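Local coordinates for molinate hydrolase (Gulosibacter molinativorax, PDB 4UB9), which hydrolyses the thiocarbamate herbicide molinate and is a zinc-binding member of the amidohydrolase family, at residues V441-D453 with M461-E473. Numbering follows the deposited sequence.
Sequences VGKLGDVVVLDQD and MRTLSHVVKEGRE
Val449 O receives two backbone N-H groups at once, from Ser465 N at 2.8 Å and, more weakly, from His466 N at 3.3 Å. Two residues facing one make a classic beta bulge, here in an antiparallel ladder between strands 447-450 and 464-469. Val449 N returns a bond to His466 O, and Val447 and Val468 exchange a reciprocal pair.

Beyond the bulge Thr463 takes over. With its OG1 set between backbone N and carbonyl carbon (chi1 65°), the hydroxyl faces the backbone of Asp451-Gln452 and accepts Gln452 N at 3.1 Å, while Asp451 N is bonded to Thr463 O; the same OG1 also bonds Asn460 O. At the other end a type I' turn, Lys469 to Arg472, is held from outside: Gly471 N meets Gly445 O at 2.8 Å, and Asp446 OD1 accepts Glu470 N, nearly along its own C-O axis. Arg167 pairs with both Asp446 and Glu470, probably easing the closeness of two carboxylates.

The two faces differ. On one, the CD2 methyl of Leu464 lies against Leu450 CD2 at 3.7 Å and Val448 CB, and Leu450 CD1 meets the bent Met461 near SD. On the other, Val449 flanks His466, CB to CB at 3.9 Å, and lies at the ring's edge; His466 ND1 gives an almost straight bond (2.6 Å) to Glu473 OE2 in the ring plane, which would hold the ring's rotation, and Glu473 OE1 is itself paired with Arg80.

Strand 88-95 pairs with 447-450, which places the antiparallel pair in a mixed sheet, away from the zinc site. Main-chain bonds set its register, and Thr463 OG1 and Asp446 OD1 take backbone N-H groups where the ladder stops.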
loop_
_atom_site.group_PDB
_atom_site.type_symbol
_atom_site.label_atom_id
_atom_site.label_comp_id
_atom_site.label_asym_id
_atom_site.label_seq_id
_atom_site.Cartn_x
_atom_site.Cartn_y
_atom_site.Cartn_z
ATOM N N VAL A 441 38.768 -34.100 27.398
ATOM C CA VAL A 441 38.420 -34.695 28.664
ATOM C C VAL A 441 37.873 -33.602 29.544
ATOM O O VAL A 441 38.439 -32.536 29.615
ATOM C CB VAL A 441 39.647 -35.383 29.327
ATOM C CG1 VAL A 441 39.327 -35.820 30.754
ATOM C CG2 VAL A 441 40.083 -36.584 28.486
ATOM N N GLY A 442 36.785 -33.878 30.234
ATOM C CA GLY A 442 36.176 -32.898 31.157
ATOM C C GLY A 442 35.012 -32.127 30.553
ATOM O O GLY A 442 34.132 -31.690 31.264
ATOM N N LYS A 443 34.991 -32.006 29.238
ATOM C CA LYS A 443 33.883 -31.335 28.541
ATOM C C LYS A 443 32.639 -32.204 28.396
ATOM O O LYS A 443 32.688 -33.412 28.591
ATOM C CB LYS A 443 34.335 -30.832 27.166
ATOM C CG LYS A 443 35.405 -29.748 27.262
ATOM C CD LYS A 443 35.641 -29.050 25.931
ATOM C CE LYS A 443 36.868 -28.183 26.025
ATOM N NZ LYS A 443 36.946 -27.203 24.914
ATOM N N LEU A 444 31.523 -31.583 28.047
ATOM C CA LEU A 444 30.268 -32.321 27.847
ATOM C C LEU A 444 30.364 -33.333 26.713
ATOM O O LEU A 444 31.054 -33.119 25.725
ATOM C CB LEU A 444 29.117 -31.374 27.577
ATOM C CG LEU A 444 28.671 -30.536 28.784
ATOM C CD1 LEU A 444 27.954 -29.293 28.317
ATOM C CD2 LEU A 444 27.774 -31.327 29.732
ATOM N N GLY A 445 29.639 -34.427 26.863
ATOM C CA GLY A 445 29.669 -35.563 25.918
ATOM C C GLY A 445 28.794 -35.462 24.688
ATOM O O GLY A 445 27.912 -36.302 24.429
ATOM N N ASP A 446 29.052 -34.422 23.929
ATOM C CA ASP A 446 28.306 -34.141 22.724
ATOM C C ASP A 446 29.141 -34.542 21.552
ATOM O O ASP A 446 30.222 -33.982 21.311
ATOM C CB ASP A 446 27.970 -32.642 22.622
ATOM C CG ASP A 446 27.028 -32.140 23.743
ATOM O OD1 ASP A 446 26.475 -32.963 24.506
ATOM O OD2 ASP A 446 26.858 -30.895 23.860
ATOM N N VAL A 447 28.631 -35.452 20.740
ATOM C CA VAL A 447 29.436 -36.003 19.643
ATOM C C VAL A 447 28.553 -36.344 18.491
ATOM O O VAL A 447 27.411 -36.768 18.672
ATOM C CB VAL A 447 30.111 -37.313 20.080
ATOM C CG1 VAL A 447 30.870 -37.952 18.956
ATOM C CG2 VAL A 447 31.041 -37.062 21.253
ATOM N N VAL A 448 29.067 -36.117 17.294
ATOM C CA VAL A 448 28.441 -36.651 16.118
ATOM C C VAL A 448 29.403 -37.548 15.346
ATOM O O VAL A 448 30.627 -37.366 15.410
ATOM C CB VAL A 448 27.888 -35.580 15.185
ATOM C CG1 VAL A 448 26.954 -34.701 15.964
ATOM C CG2 VAL A 448 28.974 -34.769 14.523
ATOM N N VAL A 449 28.832 -38.484 14.591
ATOM C CA VAL A 449 29.602 -39.430 13.810
ATOM C C VAL A 449 29.148 -39.352 12.379
ATOM O O VAL A 449 27.955 -39.499 12.103
ATOM C CB VAL A 449 29.404 -40.867 14.332
ATOM C CG1 VAL A 449 30.204 -41.853 13.496
ATOM C CG2 VAL A 449 29.813 -40.975 15.798
ATOM N N LEU A 450 30.099 -39.132 11.474
ATOM C CA LEU A 450 29.846 -39.083 10.042
ATOM C C LEU A 450 30.413 -40.294 9.313
ATOM O O LEU A 450 31.428 -40.850 9.703
ATOM C CB LEU A 450 30.498 -37.863 9.432
ATOM C CG LEU A 450 30.272 -36.521 10.106
ATOM C CD1 LEU A 450 31.081 -35.460 9.390
ATOM C CD2 LEU A 450 28.807 -36.160 10.062
ATOM N N ASP A 451 29.778 -40.645 8.203
ATOM C CA ASP A 451 30.196 -41.799 7.382
ATOM C C ASP A 451 31.242 -41.481 6.363
ATOM O O ASP A 451 31.884 -42.365 5.849
ATOM C CB ASP A 451 29.016 -42.342 6.592
ATOM C CG ASP A 451 28.060 -43.085 7.450
ATOM O OD1 ASP A 451 28.426 -43.398 8.595
ATOM O OD2 ASP A 451 26.920 -43.312 7.007
ATOM N N GLN A 452 31.357 -40.218 6.011
ATOM C CA GLN A 452 32.363 -39.815 5.068
ATOM C C GLN A 452 33.158 -38.649 5.561
ATOM O O GLN A 452 32.814 -38.038 6.568
ATOM C CB GLN A 452 31.744 -39.535 3.734
ATOM C CG GLN A 452 31.300 -40.826 3.090
ATOM C CD GLN A 452 30.498 -40.549 1.852
ATOM O OE1 GLN A 452 31.021 -40.077 0.843
ATOM N NE2 GLN A 452 29.224 -40.873 1.903
ATOM N N ASP A 453 34.253 -38.369 4.852
ATOM C CA ASP A 453 35.296 -37.470 5.303
ATOM C C ASP A 453 34.976 -36.008 4.983
ATOM O O ASP A 453 35.058 -35.567 3.826
ATOM C CB ASP A 453 36.631 -37.844 4.663
ATOM C CG ASP A 453 37.814 -37.043 5.227
ATOM O OD1 ASP A 453 37.692 -36.381 6.283
ATOM O OD2 ASP A 453 38.887 -37.102 4.618
ATOM N N MET A 461 29.709 -33.328 5.530
ATOM C CA MET A 461 29.152 -32.976 6.853
ATOM C C MET A 461 27.717 -33.486 7.006
ATOM O O MET A 461 27.259 -33.767 8.121
ATOM C CB MET A 461 29.177 -31.460 7.075
ATOM C CG MET A 461 30.563 -30.852 7.286
ATOM S SD MET A 461 31.336 -31.436 8.794
ATOM C CE MET A 461 30.202 -30.862 10.066
ATOM N N ARG A 462 27.047 -33.637 5.876
ATOM C CA ARG A 462 25.673 -34.141 5.881
ATOM C C ARG A 462 25.569 -35.640 6.188
ATOM O O ARG A 462 24.492 -36.115 6.409
ATOM C CB ARG A 462 24.993 -33.875 4.556
ATOM C CG ARG A 462 24.740 -32.407 4.295
ATOM C CD ARG A 462 24.342 -32.179 2.840
ATOM N NE ARG A 462 24.057 -30.770 2.522
ATOM C CZ ARG A 462 22.912 -30.131 2.782
ATOM N NH1 ARG A 462 21.930 -30.750 3.391
ATOM N NH2 ARG A 462 22.753 -28.872 2.421
ATOM N N THR A 463 26.671 -36.376 6.160
ATOM C CA THR A 463 26.613 -37.862 6.188
ATOM C C THR A 463 26.500 -38.385 7.617
ATOM O O THR A 463 27.136 -39.377 7.981
ATOM C CB THR A 463 27.816 -38.519 5.478
ATOM O OG1 THR A 463 29.016 -38.213 6.206
ATOM C CG2 THR A 463 27.941 -38.022 4.060
ATOM N N LEU A 464 25.613 -37.766 8.392
ATOM C CA LEU A 464 25.420 -38.149 9.806
ATOM C C LEU A 464 24.908 -39.561 10.016
ATOM O O LEU A 464 23.901 -39.911 9.478
ATOM C CB LEU A 464 24.402 -37.246 10.477
ATOM C CG LEU A 464 24.866 -35.863 10.890
ATOM C CD1 LEU A 464 23.639 -35.013 11.209
ATOM C CD2 LEU A 464 25.777 -35.971 12.096
ATOM N N SER A 465 25.604 -40.322 10.842
ATOM C CA SER A 465 25.212 -41.681 11.236
ATOM C C SER A 465 24.727 -41.743 12.630
ATOM O O SER A 465 23.862 -42.525 12.933
ATOM C CB SER A 465 26.414 -42.638 11.250
ATOM O OG SER A 465 26.884 -42.855 9.960
ATOM N N HIS A 466 25.347 -40.959 13.506
ATOM C CA HIS A 466 25.011 -40.978 14.929
ATOM C C HIS A 466 25.074 -39.592 15.515
ATOM O O HIS A 466 25.929 -38.779 15.158
ATOM C CB HIS A 466 25.938 -41.895 15.715
ATOM C CG HIS A 466 25.920 -43.306 15.228
ATOM N ND1 HIS A 466 25.089 -44.267 15.767
ATOM C CD2 HIS A 466 26.579 -43.906 14.207
ATOM C CE1 HIS A 466 25.254 -45.402 15.108
ATOM N NE2 HIS A 466 26.143 -45.204 14.152
ATOM N N VAL A 467 24.194 -39.361 16.486
ATOM C CA VAL A 467 24.162 -38.097 17.219
ATOM C C VAL A 467 24.056 -38.397 18.693
ATOM O O VAL A 467 23.167 -39.110 19.122
ATOM C CB VAL A 467 22.981 -37.199 16.796
ATOM C CG1 VAL A 467 22.960 -35.933 17.635
ATOM C CG2 VAL A 467 23.053 -36.836 15.313
ATOM N N VAL A 468 24.942 -37.795 19.464
ATOM C CA VAL A 468 25.014 -38.039 20.888
ATOM C C VAL A 468 25.056 -36.716 21.642
ATOM O O VAL A 468 25.855 -35.814 21.323
ATOM C CB VAL A 468 26.280 -38.813 21.256
ATOM C CG1 VAL A 468 26.395 -38.999 22.775
ATOM C CG2 VAL A 468 26.280 -40.160 20.566
ATOM N N LYS A 469 24.272 -36.655 22.703
ATOM C CA LYS A 469 24.187 -35.474 23.542
ATOM C C LYS A 469 24.327 -35.834 25.002
ATOM O O LYS A 469 23.524 -36.569 25.538
ATOM C CB LYS A 469 22.853 -34.772 23.344
ATOM C CG LYS A 469 22.828 -33.381 23.978
ATOM C CD LYS A 469 21.426 -32.825 24.132
ATOM C CE LYS A 469 21.518 -31.483 24.834
ATOM N NZ LYS A 469 20.204 -31.048 25.338
ATOM N N GLU A 470 25.364 -35.302 25.636
ATOM C CA GLU A 470 25.707 -35.661 27.012
ATOM C C GLU A 470 25.701 -37.192 27.187
ATOM O O GLU A 470 25.074 -37.760 28.073
ATOM C CB GLU A 470 24.783 -34.977 27.981
ATOM C CG GLU A 470 25.124 -33.510 28.096
ATOM C CD GLU A 470 24.263 -32.750 29.095
ATOM O OE1 GLU A 470 24.027 -33.250 30.202
ATOM O OE2 GLU A 470 23.889 -31.615 28.786
ATOM N N GLY A 471 26.405 -37.850 26.276
ATOM C CA GLY A 471 26.564 -39.310 26.308
ATOM C C GLY A 471 25.330 -40.149 26.025
ATOM O O GLY A 471 25.335 -41.369 26.199
ATOM N N ARG A 472 24.274 -39.484 25.588
ATOM C CA ARG A 472 23.018 -40.142 25.306
ATOM C C ARG A 472 22.800 -40.111 23.827
ATOM O O ARG A 472 22.859 -39.060 23.206
ATOM C CB ARG A 472 21.920 -39.392 26.004
ATOM C CG ARG A 472 20.526 -39.940 25.769
ATOM C CD ARG A 472 19.551 -39.117 26.584
ATOM N NE ARG A 472 18.560 -38.604 25.655
ATOM C CZ ARG A 472 18.452 -37.354 25.237
ATOM N NH1 ARG A 472 19.230 -36.393 25.689
ATOM N NH2 ARG A 472 17.514 -37.069 24.373
ATOM N N GLU A 473 22.658 -41.273 23.234
ATOM C CA GLU A 473 22.470 -41.337 21.797
ATOM C C GLU A 473 21.050 -40.928 21.487
ATOM O O GLU A 473 20.117 -41.284 22.164
ATOM C CB GLU A 473 22.774 -42.726 21.204
ATOM C CG GLU A 473 22.696 -42.740 19.663
ATOM C CD GLU A 473 23.216 -44.021 18.993
ATOM O OE1 GLU A 473 23.487 -45.036 19.711
ATOM O OE2 GLU A 473 23.395 -43.995 17.746
#